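Local coordinates for protein tapirin (PDB 6N2C) that probably binds cellulose as part of cell adhesion, through a zinc-binding C-terminal domain built as a beta-helix, at residues S178-F183 with N250-T255; S272-D277 with D286-N291. One frame throughout, in Å; residues are numbered along the deposited sequence.

Interaction 1: residues S178-F183 with N250-T255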
loop_
_atom_site.group_PDB
_atom_site.type_symbol
_atom_site.label_atom_id
_atom_site.label_comp_id
_atom_site.label_asym_id
_atom_site.label_seq_id
_atom_site.Cartn_x
_atom_site.Cartn_y
_atom_site.Cartn_z
ATOM N N SER A 178 -3.428 16.215 8.334
ATOM C CA SER A 178 -4.665 16.998 8.152
ATOM C C SER A 178 -4.901 17.476 6.738
ATOM O O SER A 178 -6.049 17.753 6.374
ATOM C CB SER A 178 -4.737 18.194 9.152
ATOM O OG SER A 178 -4.692 17.770 10.514
ATOM N N ASN A 179 -3.866 17.569 5.910
ATOM C CA ASN A 179 -4.054 17.860 4.484
ATOM C C ASN A 179 -4.870 16.792 3.723
ATOM O O ASN A 179 -5.380 17.090 2.669
ATOM C CB ASN A 179 -2.802 17.991 3.676
ATOM C CG ASN A 179 -1.920 19.160 4.086
ATOM O OD1 ASN A 179 -0.698 18.990 4.120
ATOM N ND2 ASN A 179 -2.460 20.279 4.338
ATOM N N ILE A 180 -4.999 15.588 4.249
ATOM C CA ILE A 180 -5.897 14.586 3.651
ATOM C C ILE A 180 -7.322 15.146 3.438
ATOM O O ILE A 180 -8.026 14.750 2.516
ATOM C CB ILE A 180 -5.801 13.252 4.418
ATOM C CG1 ILE A 180 -4.486 12.543 3.978
ATOM C CG2 ILE A 180 -6.954 12.346 4.130
ATOM C CD1 ILE A 180 -4.036 11.439 4.960
ATOM N N PHE A 181 -7.742 16.045 4.360
ATOM C CA PHE A 181 -9.102 16.576 4.334
ATOM C C PHE A 181 -9.176 17.899 3.636
ATOM O O PHE A 181 -10.273 18.464 3.562
ATOM C CB PHE A 181 -9.592 16.760 5.758
ATOM C CG PHE A 181 -9.507 15.497 6.551
ATOM C CD1 PHE A 181 -10.423 14.497 6.405
ATOM C CD2 PHE A 181 -8.398 15.272 7.378
ATOM C CE1 PHE A 181 -10.279 13.322 7.106
ATOM C CE2 PHE A 181 -8.272 14.118 8.085
ATOM C CZ PHE A 181 -9.202 13.131 7.947
ATOM N N ASP A 182 -8.071 18.359 3.074
ATOM C CA ASP A 182 -8.017 19.584 2.291
ATOM C C ASP A 182 -7.833 19.293 0.816
ATOM O O ASP A 182 -6.693 19.023 0.319
ATOM C CB ASP A 182 -6.910 20.453 2.821
ATOM C CG ASP A 182 -6.803 21.795 2.127
ATOM O OD1 ASP A 182 -7.326 21.961 1.024
ATOM O OD2 ASP A 182 -6.046 22.693 2.714
ATOM N N PHE A 183 -8.950 19.432 0.070
ATOM C CA PHE A 183 -8.881 19.077 -1.354
ATOM C C PHE A 183 -8.191 20.061 -2.242
ATOM O O PHE A 183 -8.159 19.882 -3.470
ATOM C CB PHE A 183 -10.237 18.493 -1.831
ATOM C CG PHE A 183 -10.477 17.143 -1.294
ATOM C CD1 PHE A 183 -10.000 16.034 -1.996
ATOM C CD2 PHE A 183 -10.972 16.993 -0.002
ATOM C CE1 PHE A 183 -10.090 14.790 -1.414
ATOM C CE2 PHE A 183 -11.109 15.750 0.561
ATOM C CZ PHE A 183 -10.592 14.643 -0.192
ATOM N N ASN A 250 5.054 8.865 0.706
ATOM C CA ASN A 250 5.766 9.306 1.940
ATOM C C ASN A 250 4.971 9.004 3.194
ATOM O O ASN A 250 5.505 8.468 4.191
ATOM C CB ASN A 250 6.144 10.771 1.865
ATOM C CG ASN A 250 7.134 11.164 2.933
ATOM O OD1 ASN A 250 8.134 10.474 3.139
ATOM N ND2 ASN A 250 6.830 12.226 3.665
ATOM N N ASN A 251 3.680 9.310 3.169
ATOM C CA ASN A 251 2.853 9.195 4.395
ATOM C C ASN A 251 1.983 7.927 4.350
ATOM O O ASN A 251 2.455 6.850 4.709
ATOM C CB ASN A 251 2.077 10.480 4.651
ATOM C CG ASN A 251 1.408 10.480 5.984
ATOM O OD1 ASN A 251 2.072 10.292 7.026
ATOM N ND2 ASN A 251 0.125 10.601 5.986
ATOM N N LEU A 252 0.770 7.991 3.859
ATOM C CA LEU A 252 0.019 6.755 3.852
ATOM C C LEU A 252 -0.561 6.415 2.488
ATOM O O LEU A 252 -1.037 7.272 1.740
ATOM C CB LEU A 252 -1.062 6.706 4.948
ATOM C CG LEU A 252 -2.250 7.606 4.622
ATOM C CD1 LEU A 252 -3.270 6.930 3.720
ATOM C CD2 LEU A 252 -2.896 8.088 5.920
ATOM N N MET A 253 -0.537 5.106 2.228
ATOM C CA MET A 253 -1.250 4.511 1.118
ATOM C C MET A 253 -2.265 3.609 1.716
ATOM O O MET A 253 -1.953 2.690 2.493
ATOM C CB MET A 253 -0.299 3.720 0.200
ATOM C CG MET A 253 -1.022 2.993 -0.926
ATOM S SD MET A 253 0.240 2.416 -2.068
ATOM C CE MET A 253 -0.799 1.781 -3.358
ATOM N N TYR A 254 -3.551 3.864 1.383
ATOM C CA TYR A 254 -4.668 3.079 1.836
ATOM C C TYR A 254 -5.430 2.525 0.638
ATOM O O TYR A 254 -5.703 3.262 -0.264
ATOM C CB TYR A 254 -5.711 3.928 2.666
ATOM C CG TYR A 254 -7.005 3.127 2.889
ATOM C CD1 TYR A 254 -7.101 2.194 3.956
ATOM C CD2 TYR A 254 -8.143 3.241 2.058
ATOM C CE1 TYR A 254 -8.211 1.403 4.114
ATOM C CE2 TYR A 254 -9.263 2.463 2.247
ATOM C CZ TYR A 254 -9.322 1.579 3.266
ATOM O OH TYR A 254 -10.429 0.845 3.452
ATOM N N THR A 255 -5.843 1.232 0.662
ATOM C CA THR A 255 -6.805 0.698 -0.312
ATOM C C THR A 255 -7.787 -0.167 0.410
ATOM O O THR A 255 -7.427 -0.820 1.378
ATOM C CB THR A 255 -6.157 -0.088 -1.457
ATOM O OG1 THR A 255 -5.861 -1.433 -1.052
ATOM C CG2 THR A 255 -4.992 0.592 -2.037
#

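Interaction 2: residues S272-D277 with D286-N291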
loop_
_atom_site.group_PDB
_atom_site.type_symbol
_atom_site.label_atom_id
_atom_site.label_comp_id
_atom_site.label_asym_id
_atom_site.label_seq_id
_atom_site.Cartn_x
_atom_site.Cartn_y
_atom_site.Cartn_z
ATOM N N SER A 272 5.629 5.685 5.914
ATOM C CA SER A 272 4.990 5.670 7.263
ATOM C C SER A 272 3.964 4.607 7.402
ATOM O O SER A 272 4.103 3.777 8.265
ATOM C CB SER A 272 4.407 7.074 7.527
ATOM O OG SER A 272 3.618 7.110 8.695
ATOM N N LEU A 273 2.939 4.587 6.572
ATOM C CA LEU A 273 1.826 3.633 6.775
ATOM C C LEU A 273 1.352 3.084 5.437
ATOM O O LEU A 273 1.021 3.881 4.543
ATOM C CB LEU A 273 0.654 4.360 7.463
ATOM C CG LEU A 273 -0.629 3.575 7.757
ATOM C CD1 LEU A 273 -0.383 2.247 8.487
ATOM C CD2 LEU A 273 -1.705 4.384 8.495
ATOM N N LEU A 274 1.211 1.738 5.356
ATOM C CA LEU A 274 0.606 1.061 4.179
ATOM C C LEU A 274 -0.481 0.256 4.746
ATOM O O LEU A 274 -0.227 -0.604 5.635
ATOM C CB LEU A 274 1.691 0.144 3.525
ATOM C CG LEU A 274 1.257 -0.671 2.346
ATOM C CD1 LEU A 274 0.826 0.291 1.264
ATOM C CD2 LEU A 274 2.408 -1.477 1.840
ATOM N N PHE A 275 -1.728 0.495 4.313
ATOM C CA PHE A 275 -2.882 -0.137 4.924
ATOM C C PHE A 275 -3.805 -0.605 3.842
ATOM O O PHE A 275 -4.245 0.213 3.033
ATOM C CB PHE A 275 -3.618 0.901 5.833
ATOM C CG PHE A 275 -4.572 0.325 6.783
ATOM C CD1 PHE A 275 -5.764 -0.282 6.337
ATOM C CD2 PHE A 275 -4.310 0.334 8.163
ATOM C CE1 PHE A 275 -6.662 -0.845 7.243
ATOM C CE2 PHE A 275 -5.217 -0.213 9.023
ATOM C CZ PHE A 275 -6.366 -0.818 8.589
ATOM N N SER A 276 -4.195 -1.883 3.875
ATOM C CA SER A 276 -5.227 -2.362 2.980
ATOM C C SER A 276 -6.195 -3.232 3.754
ATOM O O SER A 276 -5.805 -3.969 4.633
ATOM C CB SER A 276 -4.681 -3.159 1.798
ATOM O OG SER A 276 -5.693 -3.463 0.857
ATOM N N ASP A 277 -7.483 -3.119 3.470
ATOM C CA ASP A 277 -8.412 -4.085 3.975
ATOM C C ASP A 277 -8.407 -5.394 3.184
ATOM O O ASP A 277 -9.188 -6.321 3.571
ATOM C CB ASP A 277 -9.812 -3.525 4.006
ATOM C CG ASP A 277 -9.932 -2.305 4.968
ATOM O OD1 ASP A 277 -9.369 -2.423 6.059
ATOM O OD2 ASP A 277 -10.677 -1.316 4.621
ATOM N N ASP A 286 9.405 -8.251 -7.318
ATOM C CA ASP A 286 8.686 -7.068 -6.793
ATOM C C ASP A 286 9.236 -6.768 -5.385
ATOM O O ASP A 286 9.558 -7.692 -4.607
ATOM C CB ASP A 286 7.205 -7.332 -6.748
ATOM C CG ASP A 286 6.579 -7.410 -8.109
ATOM O OD1 ASP A 286 6.912 -6.575 -9.005
ATOM O OD2 ASP A 286 5.599 -8.187 -8.230
ATOM N N GLU A 287 9.282 -5.463 -5.059
ATOM C CA GLU A 287 9.781 -5.040 -3.758
ATOM C C GLU A 287 8.812 -4.130 -3.068
ATOM O O GLU A 287 8.321 -3.202 -3.685
ATOM C CB GLU A 287 11.085 -4.279 -3.974
ATOM C CG GLU A 287 11.724 -3.800 -2.679
ATOM C CD GLU A 287 13.046 -3.016 -2.830
ATOM O OE1 GLU A 287 13.455 -2.634 -3.948
ATOM O OE2 GLU A 287 13.729 -2.860 -1.801
ATOM N N ILE A 288 8.614 -4.355 -1.770
ATOM C CA ILE A 288 7.865 -3.426 -0.900
ATOM C C ILE A 288 8.861 -3.027 0.170
ATOM O O ILE A 288 9.481 -3.887 0.813
ATOM C CB ILE A 288 6.691 -4.106 -0.290
ATOM C CG1 ILE A 288 5.674 -4.432 -1.395
ATOM C CG2 ILE A 288 6.007 -3.146 0.709
ATOM C CD1 ILE A 288 4.406 -4.961 -0.881
ATOM N N VAL A 289 9.045 -1.739 0.392
ATOM C CA VAL A 289 9.772 -1.302 1.596
ATOM C C VAL A 289 8.771 -0.530 2.485
ATOM O O VAL A 289 8.234 0.464 2.025
ATOM C CB VAL A 289 10.870 -0.282 1.202
ATOM C CG1 VAL A 289 11.669 0.152 2.458
ATOM C CG2 VAL A 289 11.833 -0.852 0.174
ATOM N N ALA A 290 8.415 -1.048 3.638
ATOM C CA ALA A 290 7.417 -0.437 4.478
ATOM C C ALA A 290 7.927 -0.171 5.883
ATOM O O ALA A 290 8.872 -0.777 6.385
ATOM C CB ALA A 290 6.219 -1.350 4.565
ATOM N N ASN A 291 7.257 0.756 6.555
ATOM C CA ASN A 291 7.446 0.965 7.986
ATOM C C ASN A 291 6.349 0.219 8.706
ATOM O O ASN A 291 6.594 -0.899 9.144
ATOM C CB ASN A 291 7.517 2.476 8.291
ATOM C CG ASN A 291 8.802 3.161 7.767
ATOM O OD1 ASN A 291 9.860 2.536 7.444
ATOM N ND2 ASN A 291 8.708 4.499 7.653
#

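Interaction 1: residues S178-F183 with N250-T255
Ile180 and Leu252 meet through one methyl group each. Ile180 sits in the short 3-10 segment 178-181, which is held by the bond from Phe181 N to Ser178 O (3.1 Å). Its CB points at segment 250-255, but Ile180 CB itself stays 6.1 Å from Leu252 CD2. The CG2 branch lies opposite the backbone N, and Ile180 CG2 also stops 6.1 Å from Leu252 CD2. The other branch does the work. CG1 extends the chain toward the strand, and the second torsion is extended (chi2 162°), which carries CD1 on to the far end. There CD1 comes to 3.7 Å from Leu252 CD2. The same methyl passes Asn251 ND2 at a looser 4.4 Å. The two aliphatic chains cross obliquely. CB of Leu252 points neither at the loop nor from it, but CG lies between its own N and carbonyl carbon (chi1 73°) and CD2 ends nearer. Leu252 is modelled in two conformers, and this fit holds for the one described here.

Asn251 stands at a corner of the beta-helix. Its ND2 hydrogen-bonds to Asn231 OD1 and Ala175 O, so its NH2 group is satisfied away from Ile180. Ile452 of helix 451-457 touches both Ile180 and Leu252, and Ile233 from the neighbouring strand does the same. The methyl pair is thus part of a larger apolar cluster between the loop, the helix and the strands.

The contact is buried and small, consistent with dispersion and exclusion of water and with no directional bond between the two segments.

Interaction 2: residues S272-D277 with D286-N291
Leu274 and Ile288 touch inside the beta-helix, while the side chain of Asn291 lies against the backbone of Ser272 at a partly exposed corner. The inner pair is buried. Leu274 has CG anti to the backbone N (chi1 178°), which sends CD2 out to Ile288 CG2 at 4.1 Å. The two side chains cross at about a right angle. They come from strands on different faces, 273-276 and 287-290, so they meet across the interior rather than as neighbours in one sheet. Leu293 and Met253 also pack on Leu274.

The backbones are closest at the corner, with Ser272 CA 5.4 Å from Asn291 CA. Ser272 O lies 3.7 Å from Asn291 CB, and Asn291 ND2 is equally far from Ser272 N. None of these is a hydrogen bond. Asn291 has two modelled conformers, so the amide position is tentative. CB of Ser272 leaves on the side away from Asn291, and its side chain touches Leu174 and Ala175. Ser272 and Leu274 each form backbone hydrogen bonds with Ala292, just past the corner.

The chemistry implies two zones: apolar packing within, and a corner where the Asn291 side chain passes the Ser272 backbone by packing alone.

In the fold
From the N-terminal end, segment 178-183 comes just before strand 186-190. The chain then winds through coils of the beta-helix before interaction 1 closes a loop of 66 residues at strand 252-255. Interaction 2 starts later and closes a loop of only 8 residues, so the two follow in series and neither nest nor cross. Interaction 1 ties the loop before strand 186-190 to the outside of one face. Interaction 2 joins strand 273-276 to strand 287-290, two faces of one turn. Strands 252-255 and 273-276 are parallel neighbours, and they link the contacts directly. Tyr254 OH probably bonds Asp277 OD2 (2.5 Å), and Thr255 OG1 probably bonds Ser276 OG (2.8 Å).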